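Tol-Pal system protein TolB (Acinetobacter baumannii, PDB 7MX5) is the periplasmic member of the Tol-Pal system, which probably takes part in outer membrane invagination during cell division and helps keep the outer membrane intact. Local coordinates at residues L49-A54 with A60-A65; Q96-E101 with Q123-I128; E207-F212 with K226-T231. One frame throughout, in Å; residues are numbered along the deposited sequence.

Contact 1 of 3, residues L49-A54 with A60-A65; sequences LPANAA and ASDWQA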
ATOM      1  N   LEU A  49      -8.408 -16.350  27.719  1.00 90.25           N
ATOM      2  CA  LEU A  49      -9.685 -15.648  27.743  1.00 81.57           C
ATOM      3  C   LEU A  49     -10.325 -15.724  29.126  1.00 75.04           C
ATOM      4  O   LEU A  49     -10.248 -16.762  29.791  1.00 79.59           O
ATOM      5  CB  LEU A  49     -10.640 -16.227  26.707  1.00 75.48           C
ATOM      6  CG  LEU A  49     -10.932 -15.270  25.553  1.00 71.24           C
ATOM      7  CD1 LEU A  49      -9.689 -15.080  24.719  1.00 70.42           C
ATOM      8  CD2 LEU A  49     -12.072 -15.792  24.702  1.00 72.81           C
ATOM      9  N   PRO A  50     -10.958 -14.630  29.558  1.00 74.16           N
ATOM     10  CA  PRO A  50     -11.587 -14.599  30.884  1.00 72.69           C
ATOM     11  C   PRO A  50     -13.017 -15.111  30.931  1.00 79.49           C
ATOM     12  O   PRO A  50     -13.551 -15.279  32.036  1.00 89.77           O
ATOM     13  CB  PRO A  50     -11.544 -13.104  31.222  1.00 72.15           C
ATOM     14  CG  PRO A  50     -11.755 -12.455  29.891  1.00 76.65           C
ATOM     15  CD  PRO A  50     -11.001 -13.313  28.900  1.00 69.89           C
ATOM     16  N   ALA A  51     -13.652 -15.354  29.788  1.00 86.73           N
ATOM     17  CA  ALA A  51     -15.045 -15.781  29.763  1.00 84.58           C
ATOM     18  C   ALA A  51     -15.254 -16.692  28.557  1.00 81.60           C
ATOM     19  O   ALA A  51     -14.299 -17.099  27.890  1.00 88.76           O
ATOM     20  CB  ALA A  51     -15.983 -14.569  29.743  1.00 83.08           C
ATOM     21  N   ASN A  52     -16.517 -17.008  28.279  1.00 92.65           N
ATOM     22  CA  ASN A  52     -16.882 -17.889  27.171  1.00110.78           C
ATOM     23  C   ASN A  52     -18.170 -17.363  26.552  1.00114.29           C
ATOM     24  O   ASN A  52     -19.227 -17.400  27.190  1.00115.71           O
ATOM     25  CB  ASN A  52     -17.052 -19.332  27.647  1.00115.33           C
ATOM     26  CG  ASN A  52     -17.145 -20.317  26.500  1.00113.90           C
ATOM     27  OD1 ASN A  52     -16.568 -20.104  25.434  1.00107.33           O
ATOM     28  ND2 ASN A  52     -17.875 -21.406  26.713  1.00115.24           N
ATOM     29  N   ALA A  53     -18.081 -16.873  25.318  1.00 75.55           N
ATOM     30  CA  ALA A  53     -19.225 -16.335  24.597  1.00 63.93           C
ATOM     31  C   ALA A  53     -19.310 -16.985  23.223  1.00 65.01           C
ATOM     32  O   ALA A  53     -18.371 -17.636  22.759  1.00 67.76           O
ATOM     33  CB  ALA A  53     -19.136 -14.808  24.464  1.00 52.91           C
ATOM     34  N   ALA A  54     -20.453 -16.800  22.569  1.00 57.78           N
ATOM     35  CA  ALA A  54     -20.695 -17.388  21.259  1.00 61.63           C
ATOM     36  C   ALA A  54     -21.683 -16.504  20.504  1.00 63.53           C
ATOM     37  O   ALA A  54     -21.946 -15.362  20.893  1.00 52.01           O
ATOM     38  CB  ALA A  54     -21.198 -18.830  21.395  1.00 52.59           C
ATOM     39  N   ALA A  60     -21.922  -9.131  29.303  1.00 79.76           N
ATOM     40  CA  ALA A  60     -20.882  -8.110  29.342  1.00 74.90           C
ATOM     41  C   ALA A  60     -20.279  -7.900  30.724  1.00 78.23           C
ATOM     42  O   ALA A  60     -19.286  -7.173  30.837  1.00 81.79           O
ATOM     43  CB  ALA A  60     -21.438  -6.782  28.824  1.00 58.01           C
ATOM     44  N   SER A  61     -20.843  -8.506  31.772  1.00 79.92           N
ATOM     45  CA  SER A  61     -20.318  -8.283  33.116  1.00 85.00           C
ATOM     46  C   SER A  61     -18.907  -8.833  33.271  1.00 89.44           C
ATOM     47  O   SER A  61     -18.093  -8.250  33.997  1.00 93.27           O
ATOM     48  CB  SER A  61     -21.245  -8.913  34.155  1.00 85.90           C
ATOM     49  OG  SER A  61     -21.194 -10.327  34.094  1.00 96.84           O
ATOM     50  N   ASP A  62     -18.595  -9.940  32.599  1.00 86.01           N
ATOM     51  CA  ASP A  62     -17.296 -10.586  32.750  1.00 84.77           C
ATOM     52  C   ASP A  62     -16.235 -10.007  31.827  1.00 80.16           C
ATOM     53  O   ASP A  62     -15.044 -10.058  32.160  1.00 77.31           O
ATOM     54  CB  ASP A  62     -17.430 -12.090  32.499  1.00 90.93           C
ATOM     55  CG  ASP A  62     -18.657 -12.681  33.162  1.00 95.32           C
ATOM     56  OD1 ASP A  62     -18.932 -12.326  34.327  1.00 97.14           O
ATOM     57  OD2 ASP A  62     -19.348 -13.497  32.517  1.00 96.62           O
ATOM     58  N   TRP A  63     -16.630  -9.463  30.676  1.00 78.63           N
ATOM     59  CA  TRP A  63     -15.655  -8.853  29.782  1.00 75.73           C
ATOM     60  C   TRP A  63     -15.215  -7.482  30.271  1.00 74.26           C
ATOM     61  O   TRP A  63     -14.065  -7.090  30.044  1.00 72.86           O
ATOM     62  CB  TRP A  63     -16.220  -8.761  28.367  1.00 68.71           C
ATOM     63  CG  TRP A  63     -16.557 -10.098  27.804  1.00 71.43           C
ATOM     64  CD1 TRP A  63     -17.796 -10.658  27.702  1.00 65.14           C
ATOM     65  CD2 TRP A  63     -15.634 -11.064  27.288  1.00 68.75           C
ATOM     66  NE1 TRP A  63     -17.704 -11.908  27.140  1.00 65.01           N
ATOM     67  CE2 TRP A  63     -16.388 -12.181  26.876  1.00 68.89           C
ATOM     68  CE3 TRP A  63     -14.246 -11.089  27.125  1.00 63.12           C
ATOM     69  CZ2 TRP A  63     -15.799 -13.311  26.315  1.00 63.98           C
ATOM     70  CZ3 TRP A  63     -13.664 -12.212  26.567  1.00 65.77           C
ATOM     71  CH2 TRP A  63     -14.439 -13.308  26.169  1.00 70.91           C
ATOM     72  N   GLN A  64     -16.102  -6.740  30.938  1.00 69.93           N
ATOM     73  CA  GLN A  64     -15.657  -5.516  31.591  1.00 75.87           C
ATOM     74  C   GLN A  64     -14.665  -5.833  32.698  1.00 76.40           C
ATOM     75  O   GLN A  64     -13.662  -5.128  32.864  1.00 69.30           O
ATOM     76  CB  GLN A  64     -16.849  -4.733  32.147  1.00 79.72           C
ATOM     77  CG  GLN A  64     -16.489  -3.307  32.571  1.00 76.56           C
ATOM     78  CD  GLN A  64     -16.018  -3.172  34.017  1.00 87.46           C
ATOM     79  OE1 GLN A  64     -15.519  -4.113  34.631  1.00 87.55           O
ATOM     80  NE2 GLN A  64     -16.118  -1.963  34.542  1.00 83.96           N
ATOM     81  N   ALA A  65     -14.938  -6.888  33.473  1.00 72.65           N
ATOM     82  CA  ALA A  65     -14.092  -7.222  34.615  1.00 78.90           C
ATOM     83  C   ALA A  65     -12.641  -7.409  34.195  1.00 87.22           C
ATOM     84  O   ALA A  65     -11.720  -7.014  34.920  1.00 84.04           O
ATOM     85  CB  ALA A  65     -14.619  -8.479  35.306  1.00 88.04           C
TER
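The indole of Trp63 is the flat group on which this contact turns, and the loop of residues 49-54 bends round its benzo end. Over one face sits the methyl of Ala51: its CB stands 4.0 Å from the centroid of the six-membered ring of Trp63, 24° off the normal, a CH-pi contact displaced toward the rim, on the side of CZ2. At the edge, close to the ring plane, Leu49 brings in CD2, 3.7 Å from Trp63 CH2. Two further neighbours arrive at a slant. Pro50 lays its CD 3.7 Å from CZ3 of Trp63, with CG nearby, the two side chains crossing at about a right angle, while Ala53 CB approaches CZ2 of Trp63 at 4.1 Å.

The indole gets there because CG of Trp63 lies anti to its own carbonyl carbon (chi1 -61°), which carries the ring out from the helix to the loop. Asp62, the residue just before Trp63, adds a smaller touch, its CB 4.0 Å from Ala51 CB. The methyl of Ala51 thus touches both the ring face and CB of Asp62. No hydrogen bond joins the two segments; the grip is apolar throughout.

In the amino-terminal domain the arrangement ties the loop that follows strand 43-45 to the short helix 60-65. Trp63 also reaches Val71 on strand 70-78, with Ile58 and Val92 from nearby loops, and Ala53 meets Thr73 of that same strand, so loop and helix are packed together against the mixed sheet.

Contact 2 of 3, residues Q96-E101 with Q123-I128; sequences QYLLNE and QALTGI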
ATOM      1  N   GLN A  96     -24.168  -3.786  23.086  1.00 48.76           N
ATOM      2  CA  GLN A  96     -24.873  -3.975  21.828  1.00 57.97           C
ATOM      3  C   GLN A  96     -23.902  -4.521  20.792  1.00 51.52           C
ATOM      4  O   GLN A  96     -22.681  -4.435  20.949  1.00 42.04           O
ATOM      5  CB  GLN A  96     -25.503  -2.669  21.332  1.00 50.08           C
ATOM      6  CG  GLN A  96     -24.491  -1.618  20.909  1.00 47.89           C
ATOM      7  CD  GLN A  96     -25.123  -0.262  20.678  1.00 43.54           C
ATOM      8  OE1 GLN A  96     -25.603   0.379  21.612  1.00 63.74           O
ATOM      9  NE2 GLN A  96     -25.126   0.185  19.427  1.00 54.86           N
ATOM     10  N   TYR A  97     -24.462  -5.084  19.725  1.00 55.49           N
ATOM     11  CA  TYR A  97     -23.671  -5.627  18.632  1.00 47.91           C
ATOM     12  C   TYR A  97     -23.322  -4.521  17.646  1.00 50.38           C
ATOM     13  O   TYR A  97     -24.204  -3.792  17.181  1.00 42.59           O
ATOM     14  CB  TYR A  97     -24.426  -6.747  17.915  1.00 38.74           C
ATOM     15  CG  TYR A  97     -24.458  -8.051  18.674  1.00 48.62           C
ATOM     16  CD1 TYR A  97     -23.312  -8.821  18.818  1.00 47.64           C
ATOM     17  CD2 TYR A  97     -25.636  -8.515  19.245  1.00 52.43           C
ATOM     18  CE1 TYR A  97     -23.335 -10.015  19.511  1.00 41.97           C
ATOM     19  CE2 TYR A  97     -25.669  -9.708  19.940  1.00 55.36           C
ATOM     20  CZ  TYR A  97     -24.516 -10.453  20.070  1.00 48.02           C
ATOM     21  OH  TYR A  97     -24.542 -11.642  20.760  1.00 54.49           O
ATOM     22  N   LEU A  98     -22.033  -4.397  17.336  1.00 47.62           N
ATOM     23  CA  LEU A  98     -21.597  -3.498  16.277  1.00 41.97           C
ATOM     24  C   LEU A  98     -21.659  -4.156  14.908  1.00 40.49           C
ATOM     25  O   LEU A  98     -21.814  -3.458  13.899  1.00 33.14           O
ATOM     26  CB  LEU A  98     -20.172  -3.007  16.551  1.00 38.02           C
ATOM     27  CG  LEU A  98     -20.003  -2.133  17.796  1.00 43.66           C
ATOM     28  CD1 LEU A  98     -18.616  -1.514  17.835  1.00 39.09           C
ATOM     29  CD2 LEU A  98     -21.076  -1.056  17.846  1.00 33.75           C
ATOM     30  N   LEU A  99     -21.547  -5.482  14.855  1.00 47.22           N
ATOM     31  CA  LEU A  99     -21.666  -6.236  13.616  1.00 39.23           C
ATOM     32  C   LEU A  99     -22.405  -7.536  13.885  1.00 42.10           C
ATOM     33  O   LEU A  99     -22.241  -8.147  14.944  1.00 39.72           O
ATOM     34  CB  LEU A  99     -20.295  -6.547  13.001  1.00 42.45           C
ATOM     35  CG  LEU A  99     -19.401  -5.377  12.588  1.00 49.92           C
ATOM     36  CD1 LEU A  99     -17.988  -5.868  12.319  1.00 38.79           C
ATOM     37  CD2 LEU A  99     -19.970  -4.670  11.367  1.00 40.32           C
ATOM     38  N   ASN A 100     -23.225  -7.948  12.919  1.00 43.67           N
ATOM     39  CA  ASN A 100     -23.878  -9.259  12.934  1.00 37.70           C
ATOM     40  C   ASN A 100     -24.058  -9.653  11.467  1.00 41.85           C
ATOM     41  O   ASN A 100     -25.092  -9.371  10.858  1.00 44.85           O
ATOM     42  CB  ASN A 100     -25.202  -9.236  13.682  1.00 43.90           C
ATOM     43  CG  ASN A 100     -25.928 -10.568  13.624  1.00 54.03           C
ATOM     44  OD1 ASN A 100     -25.455 -11.571  14.161  1.00 44.43           O
ATOM     45  ND2 ASN A 100     -27.084 -10.585  12.969  1.00 43.71           N
ATOM     46  N   GLU A 101     -23.033 -10.292  10.910  1.00 43.48           N
ATOM     47  CA  GLU A 101     -22.942 -10.501   9.475  1.00 51.94           C
ATOM     48  C   GLU A 101     -22.679 -11.965   9.157  1.00 45.50           C
ATOM     49  O   GLU A 101     -22.119 -12.708   9.968  1.00 41.21           O
ATOM     50  CB  GLU A 101     -21.827  -9.641   8.860  1.00 47.47           C
ATOM     51  CG  GLU A 101     -21.958  -8.153   9.144  1.00 46.92           C
ATOM     52  CD  GLU A 101     -22.951  -7.468   8.227  1.00 56.10           C
ATOM     53  OE1 GLU A 101     -23.522  -8.148   7.349  1.00 57.78           O
ATOM     54  OE2 GLU A 101     -23.160  -6.247   8.384  1.00 59.18           O
ATOM     55  N   GLN A 123     -13.715  -1.198  10.380  1.00 36.21           N
ATOM     56  CA  GLN A 123     -14.617  -0.113  10.008  1.00 41.99           C
ATOM     57  C   GLN A 123     -15.665   0.134  11.087  1.00 41.62           C
ATOM     58  O   GLN A 123     -16.065   1.280  11.321  1.00 38.11           O
ATOM     59  CB  GLN A 123     -15.286  -0.427   8.671  1.00 34.98           C
ATOM     60  CG  GLN A 123     -16.069   0.728   8.075  1.00 35.39           C
ATOM     61  CD  GLN A 123     -16.509   0.453   6.654  1.00 45.27           C
ATOM     62  OE1 GLN A 123     -17.393  -0.369   6.414  1.00 57.11           O
ATOM     63  NE2 GLN A 123     -15.893   1.141   5.699  1.00 55.32           N
ATOM     64  N   ALA A 124     -16.120  -0.927  11.755  1.00 27.53           N
ATOM     65  CA  ALA A 124     -17.130  -0.772  12.795  1.00 39.04           C
ATOM     66  C   ALA A 124     -16.579  -0.097  14.045  1.00 42.35           C
ATOM     67  O   ALA A 124     -17.358   0.453  14.830  1.00 38.49           O
ATOM     68  CB  ALA A 124     -17.725  -2.132  13.158  1.00 28.39           C
ATOM     69  N   LEU A 125     -15.262  -0.120  14.243  1.00 31.05           N
ATOM     70  CA  LEU A 125     -14.651   0.454  15.436  1.00 38.20           C
ATOM     71  C   LEU A 125     -14.054   1.833  15.207  1.00 39.02           C
ATOM     72  O   LEU A 125     -13.969   2.622  16.153  1.00 28.02           O
ATOM     73  CB  LEU A 125     -13.559  -0.478  15.970  1.00 28.47           C
ATOM     74  CG  LEU A 125     -14.033  -1.838  16.483  1.00 35.05           C
ATOM     75  CD1 LEU A 125     -12.851  -2.708  16.858  1.00 41.23           C
ATOM     76  CD2 LEU A 125     -14.967  -1.663  17.666  1.00 32.65           C
ATOM     77  N   THR A 126     -13.634   2.143  13.979  1.00 43.64           N
ATOM     78  CA  THR A 126     -13.013   3.422  13.672  1.00 34.14           C
ATOM     79  C   THR A 126     -13.782   4.262  12.665  1.00 38.91           C
ATOM     80  O   THR A 126     -13.519   5.466  12.570  1.00 43.46           O
ATOM     81  CB  THR A 126     -11.587   3.216  13.134  1.00 37.18           C
ATOM     82  OG1 THR A 126     -11.643   2.909  11.735  1.00 41.95           O
ATOM     83  CG2 THR A 126     -10.895   2.080  13.869  1.00 35.84           C
ATOM     84  N   GLY A 127     -14.715   3.676  11.919  1.00 32.84           N
ATOM     85  CA  GLY A 127     -15.374   4.395  10.849  1.00 34.89           C
ATOM     86  C   GLY A 127     -14.539   4.571   9.603  1.00 45.23           C
ATOM     87  O   GLY A 127     -14.917   5.357   8.727  1.00 43.70           O
ATOM     88  N   ILE A 128     -13.416   3.868   9.497  1.00 42.97           N
ATOM     89  CA  ILE A 128     -12.504   3.974   8.366  1.00 36.77           C
ATOM     90  C   ILE A 128     -12.480   2.623   7.668  1.00 34.09           C
ATOM     91  O   ILE A 128     -12.393   1.595   8.341  1.00 35.13           O
ATOM     92  CB  ILE A 128     -11.084   4.382   8.796  1.00 36.82           C
ATOM     93  CG1 ILE A 128     -11.109   5.745   9.492  1.00 41.43           C
ATOM     94  CG2 ILE A 128     -10.144   4.418   7.604  1.00 33.87           C
ATOM     95  CD1 ILE A 128      -9.826   6.082  10.222  1.00 35.21           C
TER
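Leu98 and Leu99, consecutive in the chain, both direct their side chains at the last turn of helix 110-126. Leu98 can be followed outward. Its CB lies 4.3 Å from CB of Ala124, the first apolar approach. CG then turns anti to the carbonyl carbon (chi1 -65°), and the branch beyond it carries CD1 of Leu98 on to the backbone of the helix, 3.8 Å from the O of Ala124, and to CD2 of Leu125 at 3.7 Å. The two leucines meet by these methyls alone, their side chains crossing at about a right angle.

Leu99 uses its fork differently. Ala124 CB sits in the notch of the branch, 3.7 Å from CG of Leu99 and only slightly farther from CD1 and CD2, so that one methyl touches all three carbons. Ala124 is therefore shared: its CB faces Leu99 most closely and Leu98 at somewhat longer range. The interface is small, apolar and near the surface, with no hydrogen bond across it.

Two neighbouring leucines can face the same helix because the strand is irregular here. Leu98 and Leu99 both lie opposite Leu89, a classic beta bulge, and the chain turns a corner at Leu98. On the other side of the contact the helix ends just beyond Leu125, in an ST turn at Thr126.

Strand 96-105 is an outermost strand of the mixed sheet, paired antiparallel with strand 83-91. Leu99 also touches Ala120 and Ile121 of helix 110-126, and Leu125 continues to Phe42 in a loop, so the contact lays the end of this helix against the sheet margin.

Contact 3 of 3, residues E207-F212 with K226-T231; sequences EVITSF and KSMLFT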
ATOM      1  N   GLU A 207       0.504  -5.244 -23.147  1.00 43.71           N
ATOM      2  CA  GLU A 207       0.647  -4.438 -24.352  1.00 42.96           C
ATOM      3  C   GLU A 207       1.661  -3.336 -24.082  1.00 46.31           C
ATOM      4  O   GLU A 207       1.766  -2.833 -22.961  1.00 46.51           O
ATOM      5  CB  GLU A 207      -0.691  -3.839 -24.796  1.00 46.89           C
ATOM      6  CG  GLU A 207      -1.328  -2.914 -23.772  1.00 47.46           C
ATOM      7  CD  GLU A 207      -2.371  -1.999 -24.383  1.00 52.46           C
ATOM      8  OE1 GLU A 207      -2.161  -1.533 -25.523  1.00 56.47           O
ATOM      9  OE2 GLU A 207      -3.399  -1.745 -23.723  1.00 64.76           O
ATOM     10  N   VAL A 208       2.409  -2.972 -25.119  1.00 44.54           N
ATOM     11  CA  VAL A 208       3.419  -1.927 -24.996  1.00 36.97           C
ATOM     12  C   VAL A 208       2.730  -0.570 -25.045  1.00 43.90           C
ATOM     13  O   VAL A 208       2.092  -0.218 -26.042  1.00 36.92           O
ATOM     14  CB  VAL A 208       4.481  -2.042 -26.097  1.00 46.37           C
ATOM     15  CG1 VAL A 208       5.313  -0.770 -26.160  1.00 46.36           C
ATOM     16  CG2 VAL A 208       5.370  -3.230 -25.833  1.00 55.23           C
ATOM     17  N   ILE A 209       2.860   0.194 -23.964  1.00 48.96           N
ATOM     18  CA  ILE A 209       2.316   1.544 -23.942  1.00 41.73           C
ATOM     19  C   ILE A 209       3.239   2.502 -24.686  1.00 41.58           C
ATOM     20  O   ILE A 209       2.810   3.216 -25.600  1.00 37.02           O
ATOM     21  CB  ILE A 209       2.072   1.994 -22.490  1.00 45.36           C
ATOM     22  CG1 ILE A 209       0.840   1.291 -21.913  1.00 34.20           C
ATOM     23  CG2 ILE A 209       1.889   3.483 -22.431  1.00 49.55           C
ATOM     24  CD1 ILE A 209      -0.430   1.547 -22.693  1.00 35.79           C
ATOM     25  N   THR A 210       4.518   2.521 -24.319  1.00 44.20           N
ATOM     26  CA  THR A 210       5.508   3.330 -25.016  1.00 43.66           C
ATOM     27  C   THR A 210       6.875   2.678 -24.868  1.00 49.97           C
ATOM     28  O   THR A 210       7.111   1.886 -23.951  1.00 46.53           O
ATOM     29  CB  THR A 210       5.542   4.772 -24.492  1.00 40.98           C
ATOM     30  OG1 THR A 210       6.305   5.589 -25.390  1.00 53.71           O
ATOM     31  CG2 THR A 210       6.166   4.827 -23.106  1.00 41.25           C
ATOM     32  N   SER A 211       7.777   3.026 -25.787  1.00 60.26           N
ATOM     33  CA  SER A 211       9.120   2.457 -25.803  1.00 56.45           C
ATOM     34  C   SER A 211      10.041   3.232 -26.736  1.00 67.52           C
ATOM     35  O   SER A 211       9.821   3.255 -27.951  1.00 79.22           O
ATOM     36  CB  SER A 211       9.074   0.987 -26.227  1.00 62.80           C
ATOM     37  OG  SER A 211      10.325   0.356 -26.016  1.00 72.33           O
ATOM     38  N   PHE A 212      11.074   3.864 -26.187  1.00 67.76           N
ATOM     39  CA  PHE A 212      12.062   4.563 -27.001  1.00 76.05           C
ATOM     40  C   PHE A 212      13.368   4.652 -26.214  1.00 80.30           C
ATOM     41  O   PHE A 212      13.540   3.991 -25.184  1.00 66.58           O
ATOM     42  CB  PHE A 212      11.549   5.940 -27.436  1.00 75.20           C
ATOM     43  CG  PHE A 212      10.887   6.721 -26.340  1.00 71.17           C
ATOM     44  CD1 PHE A 212      11.634   7.512 -25.487  1.00 68.71           C
ATOM     45  CD2 PHE A 212       9.512   6.672 -26.171  1.00 65.90           C
ATOM     46  CE1 PHE A 212      11.026   8.234 -24.481  1.00 69.47           C
ATOM     47  CE2 PHE A 212       8.898   7.393 -25.166  1.00 56.69           C
ATOM     48  CZ  PHE A 212       9.656   8.174 -24.321  1.00 61.14           C
ATOM     49  N   LYS A 226      -8.009   7.829 -18.408  1.00 49.84           N
ATOM     50  CA  LYS A 226      -7.832   8.264 -19.785  1.00 51.81           C
ATOM     51  C   LYS A 226      -6.409   8.671 -20.130  1.00 53.75           C
ATOM     52  O   LYS A 226      -6.078   8.738 -21.318  1.00 58.42           O
ATOM     53  CB  LYS A 226      -8.766   9.443 -20.095  1.00 49.10           C
ATOM     54  CG  LYS A 226     -10.221   9.198 -19.732  1.00 58.35           C
ATOM     55  CD  LYS A 226     -11.154   9.836 -20.748  1.00 52.21           C
ATOM     56  CE  LYS A 226     -12.557   9.265 -20.643  1.00 74.22           C
ATOM     57  NZ  LYS A 226     -12.862   8.336 -21.767  1.00 75.61           N
ATOM     58  N   SER A 227      -5.563   8.943 -19.139  1.00 40.25           N
ATOM     59  CA  SER A 227      -4.227   9.455 -19.401  1.00 48.43           C
ATOM     60  C   SER A 227      -3.218   8.782 -18.482  1.00 52.69           C
ATOM     61  O   SER A 227      -3.572   8.178 -17.466  1.00 50.43           O
ATOM     62  CB  SER A 227      -4.167  10.978 -19.225  1.00 47.46           C
ATOM     63  OG  SER A 227      -5.157  11.619 -20.009  1.00 56.26           O
ATOM     64  N   MET A 228      -1.946   8.901 -18.857  1.00 45.00           N
ATOM     65  CA  MET A 228      -0.844   8.352 -18.082  1.00 45.15           C
ATOM     66  C   MET A 228       0.343   9.301 -18.158  1.00 48.96           C
ATOM     67  O   MET A 228       0.679   9.801 -19.235  1.00 44.28           O
ATOM     68  CB  MET A 228      -0.436   6.963 -18.591  1.00 36.88           C
ATOM     69  CG  MET A 228       0.911   6.481 -18.070  1.00 38.55           C
ATOM     70  SD  MET A 228       1.558   5.063 -18.977  1.00 57.04           S
ATOM     71  CE  MET A 228       2.734   5.885 -20.049  1.00 51.50           C
ATOM     72  N   LEU A 229       0.968   9.550 -17.012  1.00 40.12           N
ATOM     73  CA  LEU A 229       2.196  10.325 -16.946  1.00 38.89           C
ATOM     74  C   LEU A 229       3.399   9.392 -16.890  1.00 45.18           C
ATOM     75  O   LEU A 229       3.316   8.273 -16.377  1.00 45.94           O
ATOM     76  CB  LEU A 229       2.205  11.249 -15.726  1.00 42.06           C
ATOM     77  CG  LEU A 229       1.272  12.460 -15.757  1.00 45.79           C
ATOM     78  CD1 LEU A 229       1.034  12.970 -14.348  1.00 45.55           C
ATOM     79  CD2 LEU A 229       1.833  13.560 -16.641  1.00 39.45           C
ATOM     80  N   PHE A 230       4.521   9.864 -17.426  1.00 37.46           N
ATOM     81  CA  PHE A 230       5.753   9.091 -17.391  1.00 46.06           C
ATOM     82  C   PHE A 230       6.933  10.034 -17.561  1.00 51.38           C
ATOM     83  O   PHE A 230       6.796  11.149 -18.071  1.00 42.59           O
ATOM     84  CB  PHE A 230       5.771   7.995 -18.465  1.00 40.94           C
ATOM     85  CG  PHE A 230       5.698   8.513 -19.876  1.00 49.28           C
ATOM     86  CD1 PHE A 230       4.492   8.926 -20.420  1.00 53.90           C
ATOM     87  CD2 PHE A 230       6.835   8.571 -20.665  1.00 48.56           C
ATOM     88  CE1 PHE A 230       4.424   9.395 -21.719  1.00 57.16           C
ATOM     89  CE2 PHE A 230       6.773   9.038 -21.964  1.00 46.03           C
ATOM     90  CZ  PHE A 230       5.567   9.449 -22.493  1.00 52.30           C
ATOM     91  N   THR A 231       8.096   9.570 -17.115  1.00 48.38           N
ATOM     92  CA  THR A 231       9.336  10.322 -17.218  1.00 49.44           C
ATOM     93  C   THR A 231      10.162   9.801 -18.386  1.00 53.50           C
ATOM     94  O   THR A 231      10.243   8.591 -18.614  1.00 46.57           O
ATOM     95  CB  THR A 231      10.149  10.226 -15.925  1.00 58.12           C
ATOM     96  OG1 THR A 231       9.271  10.328 -14.797  1.00 56.15           O
ATOM     97  CG2 THR A 231      11.180  11.342 -15.864  1.00 57.63           C
TER
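Aliphatic and thioether contacts join Ile209 to Met228, and they are the tightest part of this interface. The methyl CG2 of Ile209 lies 3.5 Å from CE of Met228, and 3.8 Å from the sulfur SD of Met228. CG of the methionine is anti to its backbone N (chi1 166°) and the chain runs on nearly extended before bending at its last torsion, so the terminal methyl is delivered onto the isoleucine. On the isoleucine it is CG2 that receives it.

Aromatic contacts form the second group. Phe212 and Phe230 meet rim to rim: CZ of Phe212 is 3.8 Å from CE2 of Phe230, and each of these atoms lies near the plane of the other ring. The side chains cross obliquely, edge toward edge, so neither ring stacks on the other. Phe230 has chi1 62°, which holds its CG between the backbone N and the carbonyl carbon and brings the ring across the gap between the strands.

A single methyl-to-ring approach makes the third group. Thr210 CG2 comes over one face of Phe230, 4.4 Å from CE2 of that ring, a looser touch than the others.

No hydrogen bond crosses; the two backbones stay apart, with CA of Ile209 9.5 Å from CA of Met228, as befits strands of separate sheets that face one another. Within its own sheet, the strand 206-211 carries a classic beta bulge, where Ile209 and Thr210 both face Ile196. Phe230 reaches across to Ile196 as well, while Thr210 touches Met243. Such apolar interleaving between neighbouring four-stranded antiparallel sheets is the way the blades of a beta-propeller are packed together, consistent with the WD40-like propeller repeats of this protein.

Contact 1, contact 2 and contact 3 follow one another along the chain, each closing before the next opens. The first two belong to the part built round the mixed sheet: residues 49-54 and 60-65 pack near strand 70-78, while residues 96-101 lie on its outer strand 96-105. Their centres are about 19 Å apart and their nearest atoms about 5 Å, without touching. Contact 3 lies in the propeller, its centre about 57 Å from that of contact 1 and about 42 Å from that of contact 2, across the chain's centre. Apolar contacts thus hold together separate parts of the fold in three settings: loop on helix, strand on helix end, sheet on sheet.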